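Local coordinates for protein bacterioferritin (Mycobacterium tuberculosis, PDB 3UOI) that probably stores iron, oxidising ferrous ions with dioxygen and laying down a ferric mineral core inside a 24-subunit shell that carries heme b between paired subunits, at residues H56-E59 / I60-I64. Sequence-based numbering, arbitrary orientation.
With HEM (protoporphyrin IX containing Fe), chain B.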
ATOM      1  N   HIS A  56      -5.877  19.627 -38.301  1.00 22.41           N
ATOM      2  CA  HIS A  56      -6.472  19.428 -39.623  1.00 21.37           C
ATOM      3  C   HIS A  56      -5.396  19.664 -40.715  1.00 20.54           C
ATOM      4  O   HIS A  56      -5.307  18.930 -41.647  1.00 19.13           O
ATOM      5  CB  HIS A  56      -7.624  20.365 -39.856  1.00 19.73           C
ATOM      6  CG  HIS A  56      -8.880  19.980 -39.174  1.00 19.41           C
ATOM      7  ND1 HIS A  56      -9.862  20.886 -38.893  1.00 19.67           N
ATOM      8  CD2 HIS A  56      -9.326  18.792 -38.733  1.00 16.24           C
ATOM      9  CE1 HIS A  56     -10.862  20.271 -38.319  1.00 20.57           C
ATOM     10  NE2 HIS A  56     -10.562  19.001 -38.202  1.00 20.99           N
ATOM     11  N   ALA A  57      -4.575  20.690 -40.525  1.00 21.20           N
ATOM     12  CA  ALA A  57      -3.504  21.014 -41.450  1.00 21.09           C
ATOM     13  C   ALA A  57      -2.504  19.850 -41.525  1.00 22.95           C
ATOM     14  O   ALA A  57      -2.176  19.395 -42.592  1.00 22.44           O
ATOM     15  CB  ALA A  57      -2.856  22.232 -41.056  1.00 21.11           C
ATOM     16  N   GLU A  58      -2.105  19.320 -40.398  1.00 21.44           N
ATOM     17  CA  GLU A  58      -1.211  18.174 -40.427  1.00 22.82           C
ATOM     18  C   GLU A  58      -1.850  16.974 -41.118  1.00 22.80           C
ATOM     19  O   GLU A  58      -1.231  16.318 -41.875  1.00 23.75           O
ATOM     20  CB  GLU A  58      -0.811  17.758 -39.022  1.00 22.24           C
ATOM     21  CG  GLU A  58      -0.070  16.437 -38.930  1.00 26.45           C
ATOM     22  CD  GLU A  58       0.700  16.242 -37.637  1.00 26.28           C
ATOM     23  OE1 GLU A  58       0.343  16.835 -36.651  1.00 28.26           O
ATOM     24  OE2 GLU A  58       1.644  15.493 -37.627  1.00 24.74           O
ATOM     25  N   GLU A  59      -3.100  16.709 -40.840  1.00 22.63           N
ATOM     26  CA  GLU A  59      -3.752  15.580 -41.453  1.00 22.75           C
ATOM     27  C   GLU A  59      -3.801  15.685 -42.971  1.00 18.92           C
ATOM     28  O   GLU A  59      -3.512  14.752 -43.644  1.00 20.37           O
ATOM     29  CB  GLU A  59      -5.108  15.326 -40.819  1.00 23.28           C
ATOM     30  CG  GLU A  59      -4.917  14.910 -39.395  1.00 30.14           C
ATOM     31  CD  GLU A  59      -6.154  14.666 -38.601  1.00 37.11           C
ATOM     32  OE1 GLU A  59      -7.217  14.366 -39.138  1.00 34.22           O
ATOM     33  OE2 GLU A  59      -6.023  14.738 -37.387  1.00 41.80           O
ATOM     34  N   ILE A  60      -4.132  16.848 -43.469  1.00 20.60           N
ATOM     35  CA  ILE A  60      -4.175  17.054 -44.918  1.00 21.17           C
ATOM     36  C   ILE A  60      -2.792  16.898 -45.517  1.00 22.42           C
ATOM     37  O   ILE A  60      -2.619  16.318 -46.559  1.00 20.37           O
ATOM     38  CB  ILE A  60      -4.789  18.404 -45.303  1.00 19.75           C
ATOM     39  CG1 ILE A  60      -6.238  18.414 -44.948  1.00 21.73           C
ATOM     40  CG2 ILE A  60      -4.722  18.649 -46.724  1.00 24.03           C
ATOM     41  CD1 ILE A  60      -6.771  19.734 -44.570  1.00 19.16           C
ATOM     42  N   THR A  61      -1.819  17.398 -44.789  1.00 21.01           N
ATOM     43  CA  THR A  61      -0.455  17.337 -45.219  1.00 21.00           C
ATOM     44  C   THR A  61       0.001  15.914 -45.480  1.00 20.52           C
ATOM     45  O   THR A  61       0.605  15.688 -46.460  1.00 22.48           O
ATOM     46  CB  THR A  61       0.455  17.983 -44.194  1.00 19.00           C
ATOM     47  OG1 THR A  61      -0.003  19.294 -43.957  1.00 20.80           O
ATOM     48  CG2 THR A  61       1.860  18.027 -44.704  1.00 17.28           C
ATOM     49  N   ASP A  62      -0.344  14.983 -44.599  1.00 22.14           N
ATOM     50  CA  ASP A  62      -0.030  13.572 -44.715  1.00 20.71           C
ATOM     51  C   ASP A  62      -0.750  13.020 -45.950  1.00 21.16           C
ATOM     52  O   ASP A  62      -0.216  12.228 -46.636  1.00 18.76           O
ATOM     53  CB  ASP A  62      -0.557  12.741 -43.527  1.00 23.22           C
ATOM     54  CG  ASP A  62       0.115  13.016 -42.204  1.00 24.12           C
ATOM     55  OD1 ASP A  62       1.237  13.390 -42.192  1.00 31.53           O
ATOM     56  OD2 ASP A  62      -0.497  12.802 -41.186  1.00 28.13           O
ATOM     57  N   ARG A  63      -1.995  13.426 -46.172  1.00 20.46           N
ATOM     58  CA  ARG A  63      -2.751  12.906 -47.304  1.00 19.63           C
ATOM     59  C   ARG A  63      -2.092  13.297 -48.636  1.00 19.59           C
ATOM     60  O   ARG A  63      -1.926  12.492 -49.487  1.00 21.62           O
ATOM     61  CB  ARG A  63      -4.221  13.349 -47.226  1.00 20.30           C
ATOM     62  CG  ARG A  63      -5.208  12.627 -48.071  1.00 15.02           C
ATOM     63  CD  ARG A  63      -5.225  11.098 -47.944  1.00 18.78           C
ATOM     64  NE  ARG A  63      -5.748  10.476 -49.156  1.00 22.40           N
ATOM     65  CZ  ARG A  63      -5.605   9.230 -49.544  1.00 19.91           C
ATOM     66  NH1 ARG A  63      -4.981   8.378 -48.822  1.00 23.25           N
ATOM     67  NH2 ARG A  63      -6.134   8.859 -50.683  1.00 19.93           N
ATOM     68  N   ILE A  64      -1.684  14.538 -48.734  1.00 20.20           N
ATOM     69  CA  ILE A  64      -1.075  15.094 -49.898  1.00 21.52           C
ATOM     70  C   ILE A  64       0.223  14.388 -50.172  1.00 22.72           C
ATOM     71  O   ILE A  64       0.506  14.056 -51.281  1.00 20.95           O
ATOM     72  CB  ILE A  64      -0.830  16.610 -49.717  1.00 21.39           C
ATOM     73  CG1 ILE A  64      -2.136  17.389 -49.489  1.00 15.83           C
ATOM     74  CG2 ILE A  64      -0.022  17.155 -50.809  1.00 23.01           C
ATOM     75  CD1 ILE A  64      -1.985  18.757 -49.561  1.00 12.41           C
TER
HETATM   76  CHA HEM B 200       0.901  22.822 -31.035  1.00 24.73           C
HETATM   77  CHB HEM B 200       1.330  27.576 -31.631  1.00 20.97           C
HETATM   78  CHC HEM B 200       1.357  26.905 -36.411  1.00 24.98           C
HETATM   79  CHD HEM B 200       1.164  22.106 -35.855  1.00 19.24           C
HETATM   80  C1A HEM B 200       1.184  24.139 -30.745  1.00 26.84           C
HETATM   81  C2A HEM B 200       1.630  24.717 -29.498  1.00 32.17           C
HETATM   82  C3A HEM B 200       1.723  26.048 -29.696  1.00 28.56           C
HETATM   83  C4A HEM B 200       1.353  26.339 -31.033  1.00 24.97           C
HETATM   84  CMA HEM B 200       2.174  27.136 -28.711  1.00 33.30           C
HETATM   85  CAA HEM B 200       1.912  23.859 -28.231  1.00 33.31           C
HETATM   86  CBA HEM B 200       3.062  22.899 -28.573  1.00 34.49           C
HETATM   87  CGA HEM B 200       4.164  22.773 -27.528  1.00 42.03           C
HETATM   88  O1A HEM B 200       5.349  22.391 -27.855  1.00 41.57           O
HETATM   89  O2A HEM B 200       3.864  23.041 -26.333  1.00 38.76           O
HETATM   90  C1B HEM B 200       1.316  27.824 -32.993  1.00 28.12           C
HETATM   91  C2B HEM B 200       1.218  29.135 -33.627  1.00 30.09           C
HETATM   92  C3B HEM B 200       1.246  28.961 -34.943  1.00 30.95           C
HETATM   93  C4B HEM B 200       1.336  27.522 -35.180  1.00 27.10           C
HETATM   94  CMB HEM B 200       1.148  30.519 -32.929  1.00 30.88           C
HETATM   95  CAB HEM B 200       1.175  30.151 -35.944  1.00 30.02           C
HETATM   96  CBB HEM B 200       0.888  29.950 -37.225  1.00 33.20           C
HETATM   97  C1C HEM B 200       1.312  25.553 -36.727  1.00 24.63           C
HETATM   98  C2C HEM B 200       1.196  24.984 -38.067  1.00 23.16           C
HETATM   99  C3C HEM B 200       1.174  23.646 -37.890  1.00 24.35           C
HETATM  100  C4C HEM B 200       1.191  23.339 -36.464  1.00 21.12           C
HETATM  101  CMC HEM B 200       1.149  25.788 -39.399  1.00 18.49           C
HETATM  102  CAC HEM B 200       1.091  22.567 -38.969  1.00 21.43           C
HETATM  103  CBC HEM B 200       0.647  21.381 -38.542  1.00 26.13           C
HETATM  104  C1D HEM B 200       0.990  21.875 -34.512  1.00 23.19           C
HETATM  105  C2D HEM B 200       0.683  20.590 -33.948  1.00 30.10           C
HETATM  106  C3D HEM B 200       0.610  20.856 -32.456  1.00 29.46           C
HETATM  107  C4D HEM B 200       0.880  22.228 -32.287  1.00 27.94           C
HETATM  108  CMD HEM B 200       0.539  19.219 -34.690  1.00 22.00           C
HETATM  109  CAD HEM B 200       0.353  19.880 -31.326  1.00 30.60           C
HETATM  110  CBD HEM B 200      -1.150  19.654 -31.316  1.00 35.20           C
HETATM  111  CGD HEM B 200      -1.427  18.821 -30.098  1.00 37.20           C
HETATM  112  O1D HEM B 200      -0.740  19.020 -29.046  1.00 45.03           O
HETATM  113  O2D HEM B 200      -2.320  17.961 -30.194  1.00 38.94           O
HETATM  114  NA  HEM B 200       1.011  25.169 -31.622  1.00 24.51           N
HETATM  115  NB  HEM B 200       1.361  26.848 -33.961  1.00 24.64           N
HETATM  116  NC  HEM B 200       1.300  24.510 -35.824  1.00 25.04           N
HETATM  117  ND  HEM B 200       1.041  22.862 -33.542  1.00 20.52           N
HETATM  118 FE   HEM B 200       1.148  24.764 -33.762  1.00 23.13          FE
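T61 and A57, one helical turn apart, illustrate how a hydroxyl can share a backbone acceptor inside a helix. A57 O accepts from T61 N at 3.0 Å and from T61 OG1 at 2.6 Å. The amide arrives within 18° of the carbonyl plane, whereas the hydroxyl comes from above it, 40° out; a chi1 of -55° sets OG1 beside its own backbone N and brings it back over the preceding turn. T61 OG1 is also hydrogen-bonded to Y73, in the loop that follows helix 40-66.

On another side, I60 extends its CG1-CD1 arm outward from the helix, with I60 CD1 3.4 Å from H56 O, while the imidazole of H56, a predicted iron ligand, bonds to E53 and D128. The carboxylates of E58 and D62, on neighbouring turns, both meet the second subunit, E58 OE2 and D62 OD2 being 4.9 Å apart. Their like charges are probably offset by K32 of that subunit, salt-bridged to both, while R47 of the same subunit also pairs with E58. The extended E58 chain, with CG anti to the backbone N, carries E58 OE1 to 3.1 Å from heme methyl CMD.

Within the four-helix bundle of the ferritin fold, helix 40-66 presents I60 to L121 and I125 of helix 116-146 and to E20 of helix 7-36, while E58 faces the heme and the dimer partner.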